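Local atomic coordinates of glutamate--cysteine ligase GshA (Methylobacillus flagellatus KT, PDB entry 3K1T), a protein that probably ligates glutamate to cysteine to give gamma-glutamylcysteine, the first step of glutathione synthesis. Residues D49-G54 against V331-H336; F237-G242 against E324-E329; L243-R248 against N311-V316; F279-A284 against I293-S298; F357-T362 against N371-H376. One frame throughout, in Å; residues are numbered along the deposited sequence.

How the contacts relate
The five contacts fall in two groups. Contacts 2, 3 and 4 build one unit: contacts 2 and 4 are strand pairs of the same four-stranded antiparallel sheet, their centres about 10 Å apart, and contact 3 rests against this sheet, its centre about 14 Å from each of theirs. Contacts 1 and 5, centres about 12 Å apart, belong to the larger antiparallel sheet, where D49 OD1 pairs with R359 NH2 (2.9 Å) beside the bound sulfate. The segment of contact 1 that starts at V331 begins one residue after strand 324-329 ends, so the chain passes from one sheet toward the other there. Contacts 1 and 4 also touch through packing around F279.

Contact 1: residues D49-G54 against V331-H336; sequences DLRNAG and VYTFEH
R51 reaches from strand 45-52 across the loop that carries V331 and T333. Its CB lies 3.8 Å from V331 CG1, and CG passes beside T333 CB. From CG to NE the chain is extended (chi2 -170°, chi3 161°), which takes CD along the V331 carbonyl and turns the guanidinium edge toward it. NH1 donates to V331 O at 2.9 Å, nearly along the C=O axis and in the guanidinium plane. T333 CG2 stands over one face of the group, 3.7 Å from NE. At the tip NH1 has a second acceptor in L370 O, while NH2 is bound to E343 and N371 O, so this buried charge is fixed from several directions. Further on, F334 N donates to N52 O (3.2 Å), and A53 O meets the F334 ring at its edge, 3.2 Å from CD2. A water joins N52 N, T333 OG1 and E335 OE2; OG1 also bonds to A342 O, and E335 OE1 to Y358 OH. N52 OD1 receives G54 N in an Asx turn that takes the chain off the strand. Strands 57-63 and 340-349 border this corner of the sheet, and helix 398-421 packs on L50 and N52.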
# COMPACT_ATOMS: atom_id res chain seq x y z
N ASP A 49 2.22 21.05 -1.19
CA ASP A 49 1.30 22.05 -0.64
C ASP A 49 0.34 22.49 -1.75
O ASP A 49 0.80 22.88 -2.84
CB ASP A 49 2.03 23.31 -0.20
CG ASP A 49 2.97 23.11 1.00
OD1 ASP A 49 3.14 21.98 1.48
OD2 ASP A 49 3.55 24.13 1.47
N LEU A 50 -0.97 22.45 -1.46
CA LEU A 50 -1.97 22.95 -2.37
C LEU A 50 -2.70 24.16 -1.78
O LEU A 50 -2.72 24.34 -0.56
CB LEU A 50 -3.03 21.88 -2.65
CG LEU A 50 -2.57 20.50 -3.15
CD1 LEU A 50 -3.82 19.56 -3.25
CD2 LEU A 50 -1.81 20.63 -4.49
N ARG A 51 -3.31 24.95 -2.66
CA ARG A 51 -4.29 25.96 -2.29
C ARG A 51 -5.58 25.79 -3.09
O ARG A 51 -5.55 25.67 -4.32
CB ARG A 51 -3.75 27.38 -2.38
CG ARG A 51 -2.77 27.69 -1.26
CD ARG A 51 -2.43 29.17 -1.24
NE ARG A 51 -1.86 29.54 0.04
CZ ARG A 51 -1.61 30.78 0.42
NH1 ARG A 51 -1.83 31.78 -0.42
NH2 ARG A 51 -1.12 31.01 1.65
N ASN A 52 -6.68 25.75 -2.35
CA ASN A 52 -8.03 25.68 -2.91
C ASN A 52 -8.65 27.09 -2.79
O ASN A 52 -8.98 27.56 -1.69
CB ASN A 52 -8.82 24.65 -2.11
CG ASN A 52 -10.20 24.41 -2.68
OD1 ASN A 52 -10.66 25.16 -3.53
ND2 ASN A 52 -10.89 23.38 -2.18
N ALA A 53 -8.77 27.76 -3.93
CA ALA A 53 -9.30 29.11 -4.04
C ALA A 53 -10.79 29.09 -4.41
O ALA A 53 -11.40 30.15 -4.58
CB ALA A 53 -8.49 29.86 -5.12
N GLY A 54 -11.36 27.90 -4.59
CA GLY A 54 -12.74 27.78 -5.12
C GLY A 54 -12.81 27.99 -6.63
O GLY A 54 -13.53 27.27 -7.33
N VAL A 331 -2.04 32.32 -5.43
CA VAL A 331 -3.32 31.56 -5.36
C VAL A 331 -3.86 31.75 -3.96
O VAL A 331 -3.12 31.65 -2.99
CB VAL A 331 -3.09 30.08 -5.66
CG1 VAL A 331 -4.45 29.29 -5.64
CG2 VAL A 331 -2.36 29.92 -7.03
N TYR A 332 -5.13 32.08 -3.85
CA TYR A 332 -5.79 32.25 -2.55
C TYR A 332 -6.12 30.90 -1.97
O TYR A 332 -6.36 29.92 -2.71
CB TYR A 332 -7.09 33.06 -2.71
CG TYR A 332 -6.84 34.53 -2.91
CD1 TYR A 332 -6.71 35.37 -1.82
CD2 TYR A 332 -6.73 35.07 -4.19
CE1 TYR A 332 -6.44 36.73 -1.98
CE2 TYR A 332 -6.47 36.43 -4.37
CZ TYR A 332 -6.31 37.25 -3.26
OH TYR A 332 -6.07 38.61 -3.43
N THR A 333 -6.12 30.82 -0.63
CA THR A 333 -6.82 29.73 0.03
C THR A 333 -8.00 30.31 0.82
O THR A 333 -7.81 31.23 1.62
CB THR A 333 -5.96 28.89 0.99
OG1 THR A 333 -6.83 28.03 1.79
CG2 THR A 333 -5.07 29.78 1.93
N PHE A 334 -9.20 29.76 0.61
CA PHE A 334 -10.38 30.19 1.37
C PHE A 334 -10.82 29.12 2.36
O PHE A 334 -11.87 29.27 2.98
CB PHE A 334 -11.53 30.61 0.45
CG PHE A 334 -11.17 31.76 -0.42
CD1 PHE A 334 -10.86 32.98 0.14
CD2 PHE A 334 -11.05 31.61 -1.77
CE1 PHE A 334 -10.49 34.06 -0.66
CE2 PHE A 334 -10.68 32.68 -2.58
CZ PHE A 334 -10.40 33.91 -2.01
N GLU A 335 -10.02 28.08 2.56
CA GLU A 335 -10.36 27.11 3.59
C GLU A 335 -10.06 27.72 4.97
O GLU A 335 -9.01 28.36 5.15
CB GLU A 335 -9.58 25.81 3.40
CG GLU A 335 -9.88 25.11 2.09
CD GLU A 335 -9.32 23.68 2.06
OE1 GLU A 335 -9.91 22.80 2.74
OE2 GLU A 335 -8.29 23.45 1.41
N HIS A 336 -10.98 27.57 5.91
CA HIS A 336 -10.82 28.06 7.26
C HIS A 336 -11.25 26.99 8.27
O HIS A 336 -12.28 26.31 8.10
CB HIS A 336 -11.71 29.26 7.53
CG HIS A 336 -11.25 30.54 6.92
ND1 HIS A 336 -11.31 30.79 5.56
CD2 HIS A 336 -10.74 31.66 7.49
CE1 HIS A 336 -10.87 32.02 5.32
NE2 HIS A 336 -10.50 32.56 6.47
O HOH W 1 -6.53 25.56 0.54

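Contact 2: residues F237-G242 against E324-E329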
# COMPACT_ATOMS: atom_id res chain seq x y z
N PHE A 237 3.26 32.06 -14.59
CA PHE A 237 4.53 32.58 -14.08
C PHE A 237 5.38 33.25 -15.17
O PHE A 237 5.14 33.10 -16.37
CB PHE A 237 5.33 31.49 -13.34
CG PHE A 237 6.11 30.57 -14.25
CD1 PHE A 237 5.48 29.55 -14.93
CD2 PHE A 237 7.47 30.76 -14.44
CE1 PHE A 237 6.19 28.71 -15.80
CE2 PHE A 237 8.19 29.93 -15.32
CZ PHE A 237 7.54 28.91 -16.00
N ASP A 238 6.39 33.95 -14.73
CA ASP A 238 7.42 34.53 -15.65
C ASP A 238 8.74 34.60 -14.87
O ASP A 238 8.77 34.38 -13.65
CB ASP A 238 6.93 35.90 -16.13
CG ASP A 238 7.71 36.44 -17.36
OD1 ASP A 238 8.50 35.70 -17.98
OD2 ASP A 238 7.51 37.64 -17.66
N THR A 239 9.83 34.93 -15.56
CA THR A 239 11.13 35.02 -14.92
C THR A 239 11.90 36.23 -15.45
O THR A 239 11.62 36.77 -16.53
CB THR A 239 12.01 33.78 -15.22
OG1 THR A 239 12.25 33.74 -16.63
CG2 THR A 239 11.39 32.49 -14.78
N CYS A 240 12.85 36.70 -14.65
CA CYS A 240 13.96 37.43 -15.23
C CYS A 240 15.28 37.05 -14.63
O CYS A 240 15.33 36.19 -13.75
CB CYS A 240 13.73 38.89 -15.23
SG CYS A 240 13.77 39.63 -13.67
N GLY A 241 16.37 37.59 -15.19
CA GLY A 241 17.71 37.20 -14.75
C GLY A 241 18.04 37.79 -13.41
O GLY A 241 17.18 38.37 -12.74
N GLY A 242 19.30 37.69 -13.00
CA GLY A 242 19.72 38.25 -11.74
C GLY A 242 19.58 39.76 -11.78
O GLY A 242 19.75 40.41 -12.84
N GLU A 324 18.33 34.59 -10.54
CA GLU A 324 17.07 34.48 -11.25
C GLU A 324 16.01 35.05 -10.34
O GLU A 324 16.09 34.90 -9.12
CB GLU A 324 16.70 33.02 -11.57
CG GLU A 324 15.43 32.89 -12.47
CD GLU A 324 15.10 31.43 -12.88
OE1 GLU A 324 15.13 30.50 -12.03
OE2 GLU A 324 14.80 31.22 -14.08
N VAL A 325 15.03 35.71 -10.94
CA VAL A 325 13.84 36.17 -10.21
C VAL A 325 12.65 35.49 -10.88
O VAL A 325 12.48 35.61 -12.09
CB VAL A 325 13.67 37.70 -10.23
CG1 VAL A 325 12.40 38.13 -9.51
CG2 VAL A 325 14.93 38.43 -9.62
N ILE A 326 11.86 34.77 -10.08
CA ILE A 326 10.66 34.10 -10.56
C ILE A 326 9.45 34.87 -10.05
O ILE A 326 9.38 35.21 -8.86
CB ILE A 326 10.60 32.61 -10.06
CG1 ILE A 326 11.83 31.84 -10.53
CG2 ILE A 326 9.30 31.92 -10.60
CD1 ILE A 326 12.21 30.63 -9.71
N LEU A 327 8.54 35.18 -10.97
CA LEU A 327 7.29 35.84 -10.64
C LEU A 327 6.18 34.84 -10.84
O LEU A 327 6.05 34.28 -11.91
CB LEU A 327 7.09 37.04 -11.57
CG LEU A 327 8.16 38.12 -11.44
CD1 LEU A 327 9.35 37.82 -12.35
CD2 LEU A 327 7.56 39.52 -11.74
N GLN A 328 5.39 34.58 -9.79
CA GLN A 328 4.32 33.60 -9.91
C GLN A 328 2.97 34.22 -9.51
O GLN A 328 2.88 34.95 -8.54
CB GLN A 328 4.60 32.37 -9.06
CG GLN A 328 3.64 31.19 -9.36
CD GLN A 328 3.81 30.00 -8.43
OE1 GLN A 328 4.03 30.17 -7.23
NE2 GLN A 328 3.74 28.79 -9.00
N GLU A 329 1.93 33.89 -10.26
CA GLU A 329 0.55 34.16 -9.86
C GLU A 329 0.32 33.60 -8.46
O GLU A 329 0.55 32.41 -8.22
CB GLU A 329 -0.40 33.51 -10.86
CG GLU A 329 -1.87 33.40 -10.39
CD GLU A 329 -2.75 32.58 -11.31
OE1 GLU A 329 -2.37 32.37 -12.50
OE2 GLU A 329 -3.85 32.18 -10.85
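F237-G242 and E324-E329 form an antiparallel strand pair at one margin of a four-stranded sheet, with strand 237-241 outermost within the chain. D238 and L327 exchange two backbone bonds, D238 N to L327 O at 2.9 Å and L327 N to D238 O at 2.8 Å. C240 and V325 form the second hydrogen-bonded pair, with C240 N 2.8 Å from V325 O. Between them T239 faces I326 as a non-hydrogen-bonded pair, with T239 CA brought close to V325 O. On the face of C240 and L327, C240 SG rests 3.9 Å from V325 CB, and V325 CG2 reaches on to G241 O. The opposite face carries F237, T239, I326 and Q328. At the strand's start E324 runs out extended, its CG anti to the backbone N (chi1 -174°); this brings OE2 beside T239 CG2, 3.7 Å away, where the carboxylate is bound to S209 OG. The F237 ring leads off from the partner strand and touches it lightly, CD2 lying 4.4 Å from I326 CG2. Helix 210-226 packs over F237, I326 and Q328, helix 251-272 lies against C240 and L327, and strand 280-285 continues the sheet beyond strand 324-329.

Contact 3: residues L243-R248 against N311-V316; sequences LDFHAR and NKMSVV
F245, inside a type I turn running from D244 to A247, brings its CA to 5.6 Å from that of S314, where helix 307-314 runs out and V315 turns to positive phi. The F245 ring lies flat under selenomethionine M313: CB of M313 stands over the ring centre, 3.6 Å from the centroid and 12° off the normal, a CH-pi contact. M313 O comes in by F245 CD2, at 3.5 Å. The selenomethionine chain is bent at chi2 and chi3 (-48° and -77°), which folds its methyl back toward F245 CZ. H246 crosses N311 at about a right angle, and its CE1 points in the ring plane at N311 OD1, 3.2 Å off. S314 OG lies 3.1 Å from H246 NE2; the hydroxyl is already bonded to R310 O of its own helix. Two waters also bridge the segments, one linking F245 N to S314 OG, another H246 NE2 to V316 O. D244 OD1 takes the H246 amide from above the carboxylate plane (2.9 Å), while A247 N bonds to D244 O. This Asx turn within the type I turn, between strand 237-241 and helix 251-272, packs on the C-terminal end of helix 307-314, F245 and M313 also resting on strand 280-285.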
# COMPACT_ATOMS: atom_id res chain seq x y z
N LEU A 243 19.21 40.33 -10.65
CA LEU A 243 19.08 41.76 -10.53
C LEU A 243 19.81 42.19 -9.27
O LEU A 243 19.94 41.40 -8.33
CB LEU A 243 17.61 42.17 -10.42
CG LEU A 243 16.67 41.85 -11.58
CD1 LEU A 243 15.28 42.30 -11.21
CD2 LEU A 243 17.14 42.54 -12.88
N ASP A 244 20.29 43.43 -9.28
CA ASP A 244 20.86 44.09 -8.12
C ASP A 244 19.76 44.87 -7.42
O ASP A 244 19.36 45.93 -7.89
CB ASP A 244 22.01 45.04 -8.52
CG ASP A 244 22.61 45.80 -7.31
OD1 ASP A 244 22.23 45.48 -6.14
OD2 ASP A 244 23.43 46.73 -7.55
N PHE A 245 19.26 44.33 -6.31
CA PHE A 245 18.17 44.98 -5.55
C PHE A 245 18.65 46.16 -4.69
O PHE A 245 17.82 46.85 -4.07
CB PHE A 245 17.42 43.96 -4.71
CG PHE A 245 16.50 43.09 -5.52
CD1 PHE A 245 15.23 43.52 -5.84
CD2 PHE A 245 16.90 41.82 -5.92
CE1 PHE A 245 14.36 42.71 -6.56
CE2 PHE A 245 16.05 41.01 -6.65
CZ PHE A 245 14.77 41.45 -6.96
N HIS A 246 19.96 46.43 -4.67
CA HIS A 246 20.44 47.71 -4.11
C HIS A 246 20.60 48.83 -5.12
O HIS A 246 21.06 49.91 -4.78
CB HIS A 246 21.73 47.50 -3.32
CG HIS A 246 21.53 46.65 -2.11
ND1 HIS A 246 20.85 47.10 -0.99
CD2 HIS A 246 21.87 45.37 -1.86
CE1 HIS A 246 20.80 46.13 -0.10
NE2 HIS A 246 21.40 45.07 -0.60
N ALA A 247 20.20 48.59 -6.36
CA ALA A 247 20.17 49.64 -7.37
C ALA A 247 18.82 49.60 -8.07
O ALA A 247 17.99 48.73 -7.78
CB ALA A 247 21.30 49.45 -8.37
N ARG A 248 18.59 50.52 -9.00
CA ARG A 248 17.32 50.59 -9.70
C ARG A 248 17.44 50.28 -11.20
O ARG A 248 16.48 50.45 -11.96
CB ARG A 248 16.70 51.95 -9.42
CG ARG A 248 16.57 52.19 -7.89
CD ARG A 248 15.98 53.51 -7.55
NE ARG A 248 14.58 53.58 -7.94
CZ ARG A 248 13.78 54.61 -7.71
NH1 ARG A 248 14.24 55.69 -7.08
NH2 ARG A 248 12.51 54.58 -8.11
N ASN A 311 17.19 44.55 1.31
CA ASN A 311 17.98 43.51 1.98
C ASN A 311 17.37 42.13 1.85
O ASN A 311 18.10 41.14 1.65
CB ASN A 311 18.15 43.82 3.47
CG ASN A 311 19.04 45.04 3.71
OD1 ASN A 311 19.88 45.38 2.88
ND2 ASN A 311 18.86 45.70 4.86
N LYS A 312 16.04 42.04 1.97
CA LYS A 312 15.37 40.77 1.83
C LYS A 312 15.52 40.19 0.42
O LYS A 312 15.82 38.99 0.22
CB LYS A 312 13.86 40.91 2.16
CG LYS A 312 13.09 39.62 2.00
CD LYS A 312 11.66 39.68 2.59
CE LYS A 312 10.78 40.68 1.89
NZ LYS A 312 9.31 40.34 2.05
N MSE A 313 15.27 41.02 -0.58
CA MSE A 313 15.31 40.55 -1.98
C MSE A 313 16.76 40.30 -2.48
O MSE A 313 16.96 39.48 -3.36
CB MSE A 313 14.58 41.55 -2.87
CG MSE A 313 13.12 41.70 -2.47
SE MSE A 313 12.17 39.98 -2.23
CE MSE A 313 12.10 39.88 -4.13
N SER A 314 17.75 40.98 -1.89
CA SER A 314 19.17 40.68 -2.15
C SER A 314 19.60 39.38 -1.48
O SER A 314 20.62 38.80 -1.86
CB SER A 314 20.08 41.80 -1.62
OG SER A 314 19.83 43.02 -2.28
N VAL A 315 18.85 38.98 -0.45
CA VAL A 315 19.01 37.70 0.27
C VAL A 315 20.15 37.76 1.27
O VAL A 315 19.95 37.41 2.43
CB VAL A 315 19.13 36.43 -0.63
CG1 VAL A 315 19.17 35.13 0.25
CG2 VAL A 315 17.97 36.32 -1.63
N VAL A 316 21.33 38.18 0.83
CA VAL A 316 22.47 38.30 1.71
C VAL A 316 23.19 39.63 1.47
O VAL A 316 22.98 40.33 0.47
CB VAL A 316 23.47 37.09 1.52
CG1 VAL A 316 22.87 35.74 2.06
CG2 VAL A 316 23.89 36.96 0.04
O HOH W 2 20.77 42.52 -4.83
O HOH W 3 21.79 42.97 1.18

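Contact 4: residues F279-A284 against I293-S298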
# COMPACT_ATOMS: atom_id res chain seq x y z
N PHE A 279 -2.62 38.92 -7.13
CA PHE A 279 -1.35 39.15 -6.47
C PHE A 279 -0.30 38.28 -7.09
O PHE A 279 -0.61 37.25 -7.68
CB PHE A 279 -1.41 39.02 -4.92
CG PHE A 279 -1.49 37.61 -4.38
CD1 PHE A 279 -2.71 36.90 -4.38
CD2 PHE A 279 -0.36 36.99 -3.82
CE1 PHE A 279 -2.80 35.58 -3.82
CE2 PHE A 279 -0.44 35.71 -3.24
CZ PHE A 279 -1.66 34.98 -3.26
N VAL A 280 0.95 38.74 -6.97
CA VAL A 280 2.11 38.06 -7.52
C VAL A 280 3.12 37.81 -6.43
O VAL A 280 3.33 38.67 -5.58
CB VAL A 280 2.72 38.85 -8.69
CG1 VAL A 280 4.16 38.37 -9.01
CG2 VAL A 280 1.76 38.74 -9.92
N ILE A 281 3.70 36.60 -6.44
CA ILE A 281 4.76 36.26 -5.52
C ILE A 281 6.06 36.47 -6.31
O ILE A 281 6.24 35.91 -7.38
CB ILE A 281 4.68 34.80 -5.04
CG1 ILE A 281 3.30 34.50 -4.43
CG2 ILE A 281 5.80 34.48 -4.00
CD1 ILE A 281 3.09 32.98 -4.16
N VAL A 282 6.94 37.30 -5.76
CA VAL A 282 8.27 37.59 -6.33
C VAL A 282 9.31 36.82 -5.53
O VAL A 282 9.47 37.03 -4.32
CB VAL A 282 8.58 39.10 -6.31
CG1 VAL A 282 9.91 39.39 -7.05
CG2 VAL A 282 7.41 39.92 -6.93
N LYS A 283 9.98 35.89 -6.22
CA LYS A 283 10.96 35.00 -5.60
C LYS A 283 12.38 35.32 -6.15
O LYS A 283 12.64 35.07 -7.32
CB LYS A 283 10.62 33.53 -5.89
CG LYS A 283 9.16 33.07 -5.57
CD LYS A 283 8.72 31.82 -6.44
CE LYS A 283 7.34 31.22 -6.04
NZ LYS A 283 7.49 30.18 -4.90
N ALA A 284 13.27 35.86 -5.31
CA ALA A 284 14.65 36.16 -5.72
C ALA A 284 15.50 34.96 -5.30
O ALA A 284 15.65 34.72 -4.10
CB ALA A 284 15.16 37.43 -5.04
N ILE A 293 11.55 36.46 -0.65
CA ILE A 293 10.19 36.40 -1.18
C ILE A 293 9.37 37.61 -0.71
O ILE A 293 9.45 38.03 0.44
CB ILE A 293 9.47 35.12 -0.72
CG1 ILE A 293 10.22 33.87 -1.18
CG2 ILE A 293 8.00 35.09 -1.22
CD1 ILE A 293 9.85 32.63 -0.38
N MSE A 294 8.60 38.18 -1.63
CA MSE A 294 7.62 39.23 -1.29
C MSE A 294 6.40 39.06 -2.19
O MSE A 294 6.50 38.49 -3.28
CB MSE A 294 8.20 40.64 -1.46
CG MSE A 294 8.60 41.01 -2.85
SE MSE A 294 9.42 42.80 -3.01
CE MSE A 294 7.86 43.97 -2.60
N THR A 295 5.26 39.60 -1.76
CA THR A 295 4.04 39.58 -2.59
C THR A 295 3.72 41.00 -2.99
O THR A 295 3.94 41.93 -2.23
CB THR A 295 2.81 38.92 -1.90
OG1 THR A 295 2.57 39.55 -0.65
CG2 THR A 295 3.03 37.39 -1.67
N VAL A 296 3.20 41.15 -4.20
CA VAL A 296 2.84 42.45 -4.73
C VAL A 296 1.47 42.41 -5.38
O VAL A 296 1.02 41.36 -5.87
CB VAL A 296 3.90 42.97 -5.77
CG1 VAL A 296 5.28 43.15 -5.10
CG2 VAL A 296 3.99 42.09 -6.98
N LYS A 297 0.79 43.55 -5.36
CA LYS A 297 -0.50 43.71 -6.04
C LYS A 297 -0.44 44.74 -7.17
O LYS A 297 -1.41 44.94 -7.87
CB LYS A 297 -1.58 44.10 -5.03
CG LYS A 297 -1.94 42.94 -4.08
CD LYS A 297 -2.98 43.36 -3.08
CE LYS A 297 -3.66 42.16 -2.43
NZ LYS A 297 -4.76 42.54 -1.46
N SER A 298 0.71 45.36 -7.39
CA SER A 298 0.88 46.26 -8.53
C SER A 298 2.37 46.41 -8.87
O SER A 298 3.24 46.14 -8.03
CB SER A 298 0.30 47.65 -8.21
OG SER A 298 1.17 48.32 -7.35
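V280 O is approached by two groups of the facing strand: V296 N donates to it at 2.8 Å, and T295 CA sends a C-H toward it from 3.2 Å. The return bond, V280 N to V296 O, completes this hydrogen-bonded pair. Two residues on, V282 N meets M294 O at 2.8 Å with an almost straight N-H (170°), and M294 N answers to V282 O. Valines and M294 make up one face: V280 CB touches V296 CG2 at 3.9 Å, the V282 and V296 side chains cross at a slant, CG2 to CG2 at 4.1 Å, and V282 CB lies against CG of selenomethionine M294. This face is buried under helices 251-272 and 307-314, M313 among the residues it meets. On the other face T295 turns its methyl toward the partner strand, with OG1 taking the position between backbone N and carbonyl carbon (chi1 54°). CG2 thereby lies beside I281 CG1 at 4.0 Å and at the edge of the F279 ring, 4.0 Å from CD2. K297 CG leans on F279 CB, while its amine reaches E277 in a salt bridge. F279 turns its ring edge-to-face with Y332. The pair is a beta hairpin set in a sheet of strand order 1-4-2-3; with its glycine-rich connection it resembles the hairpin that covers the nucleotide in ATP-grasp ligases, though no nucleotide is modelled here.

Contact 5: residues F357-T362 against N371-H376; sequences FYRVHT and NAPGMH. With SO4 (sulfate ion), chain B.
P373 lies over one face of the H361 imidazole, its CB 3.8 Å from the ring centroid and 15° off the normal, a CH-pi contact displaced toward the NE2 side. The imidazole cannot easily turn beneath it: ND1 is bonded to E368 and NE2 to E343, and N371 O comes up at the ring edge, 3.3 Å from CE1. P373 also begins a type II' beta turn ending at H376, closed by H376 N to P373 O at 2.9 Å, with G374 taking the positive phi that such a turn requires. This turn belongs to the connection between strands 352-361 and 377-381, neighbours in the large antiparallel sheet, and brings the chain round to enter the second beside the first. There T362 N donates to H376 O (3.1 Å, 173° at the hydrogen) from above the carbonyl plane. T362 OG1 lies 3.3 Å from H376 CB, the two side chains crossing at about a right angle. Back along the strand, R359 CD brushes P373 CG and the guanidinium goes on to a sulfate ion, probably from the crystallisation liquor. NH2 donates to sulfate O1 at 2.9 Å, while NH1 gives the same oxygen a weak bond; the F357 ring offers its edge to O1, with CZ 3.8 Å away. R359 NH2 also forms a salt bridge with D49 and bonds weakly to O3. S47, N63 and G67 N bind the anion too, and F377 takes the guanidinium in a cation-pi contact.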
# COMPACT_ATOMS: atom_id res chain seq x y z
N PHE A 357 -1.81 16.68 6.03
CA PHE A 357 -2.31 17.51 7.09
C PHE A 357 -2.58 18.91 6.58
O PHE A 357 -2.06 19.29 5.56
CB PHE A 357 -1.34 17.52 8.30
CG PHE A 357 0.03 18.04 7.98
CD1 PHE A 357 1.04 17.17 7.56
CD2 PHE A 357 0.33 19.37 8.15
CE1 PHE A 357 2.31 17.64 7.29
CE2 PHE A 357 1.61 19.88 7.88
CZ PHE A 357 2.61 19.01 7.43
N TYR A 358 -3.42 19.65 7.30
CA TYR A 358 -3.56 21.08 7.05
C TYR A 358 -2.57 21.92 7.87
O TYR A 358 -2.33 21.63 9.04
CB TYR A 358 -4.95 21.55 7.45
CG TYR A 358 -6.06 21.21 6.46
CD1 TYR A 358 -6.27 22.02 5.37
CD2 TYR A 358 -6.91 20.12 6.67
CE1 TYR A 358 -7.32 21.78 4.49
CE2 TYR A 358 -7.99 19.87 5.77
CZ TYR A 358 -8.17 20.71 4.70
OH TYR A 358 -9.23 20.50 3.81
N ARG A 359 -2.06 22.97 7.25
CA ARG A 359 -1.36 24.04 7.98
C ARG A 359 -2.42 25.07 8.35
O ARG A 359 -2.97 25.73 7.47
CB ARG A 359 -0.31 24.71 7.11
CG ARG A 359 0.76 23.77 6.50
CD ARG A 359 1.75 24.56 5.66
NE ARG A 359 2.51 23.68 4.75
CZ ARG A 359 3.49 22.85 5.13
NH1 ARG A 359 3.90 22.83 6.39
NH2 ARG A 359 4.07 22.04 4.24
N VAL A 360 -2.68 25.20 9.65
CA VAL A 360 -3.68 26.10 10.18
C VAL A 360 -2.92 27.31 10.68
O VAL A 360 -2.15 27.24 11.64
CB VAL A 360 -4.55 25.42 11.28
CG1 VAL A 360 -5.63 26.41 11.88
CG2 VAL A 360 -5.23 24.13 10.79
N HIS A 361 -3.10 28.42 9.98
CA HIS A 361 -2.36 29.66 10.27
C HIS A 361 -2.54 30.11 11.72
O HIS A 361 -3.66 30.14 12.24
CB HIS A 361 -2.81 30.83 9.36
CG HIS A 361 -2.47 30.67 7.92
ND1 HIS A 361 -2.23 31.75 7.10
CD2 HIS A 361 -2.40 29.58 7.12
CE1 HIS A 361 -2.04 31.33 5.87
NE2 HIS A 361 -2.08 30.01 5.86
N THR A 362 -1.43 30.48 12.37
CA THR A 362 -1.49 31.07 13.71
C THR A 362 -1.80 32.57 13.66
O THR A 362 -2.40 33.08 14.58
CB THR A 362 -0.19 30.83 14.51
OG1 THR A 362 0.90 31.33 13.75
CG2 THR A 362 0.05 29.35 14.76
N ASN A 371 -1.29 35.54 2.40
CA ASN A 371 0.06 35.36 3.01
C ASN A 371 0.44 33.88 3.14
O ASN A 371 -0.37 33.05 3.60
CB ASN A 371 0.12 36.00 4.41
CG ASN A 371 -0.09 37.55 4.41
OD1 ASN A 371 0.19 38.22 3.43
ND2 ASN A 371 -0.61 38.09 5.52
N ALA A 372 1.68 33.55 2.79
CA ALA A 372 2.21 32.20 2.99
C ALA A 372 2.47 32.07 4.50
O ALA A 372 2.92 33.02 5.11
CB ALA A 372 3.51 32.00 2.18
N PRO A 373 2.13 30.93 5.12
CA PRO A 373 2.25 30.86 6.57
C PRO A 373 3.69 30.67 7.09
O PRO A 373 3.96 30.93 8.28
CB PRO A 373 1.41 29.64 6.93
CG PRO A 373 1.54 28.77 5.75
CD PRO A 373 1.46 29.74 4.59
N GLY A 374 4.60 30.20 6.25
CA GLY A 374 5.95 29.85 6.73
C GLY A 374 5.86 28.84 7.87
O GLY A 374 5.19 27.81 7.75
N MSE A 375 6.51 29.17 8.98
CA MSE A 375 6.50 28.34 10.19
C MSE A 375 5.34 28.63 11.10
O MSE A 375 5.16 27.95 12.09
CB MSE A 375 7.76 28.65 11.02
CG MSE A 375 9.05 28.30 10.31
SE MSE A 375 9.06 26.37 9.91
CE MSE A 375 8.60 25.59 11.67
N HIS A 376 4.58 29.68 10.80
CA HIS A 376 3.50 30.12 11.67
C HIS A 376 2.18 29.37 11.40
O HIS A 376 1.21 29.92 10.83
CB HIS A 376 3.33 31.64 11.53
CG HIS A 376 4.58 32.39 11.85
ND1 HIS A 376 5.44 32.87 10.88
CD2 HIS A 376 5.17 32.66 13.04
CE1 HIS A 376 6.48 33.44 11.46
NE2 HIS A 376 6.34 33.34 12.77
S SO4 B . 6.77 19.60 4.70
O1 SO4 B . 5.79 20.14 5.62
O2 SO4 B . 6.14 18.36 4.38
O3 SO4 B . 6.91 20.41 3.51
O4 SO4 B . 8.07 19.41 5.38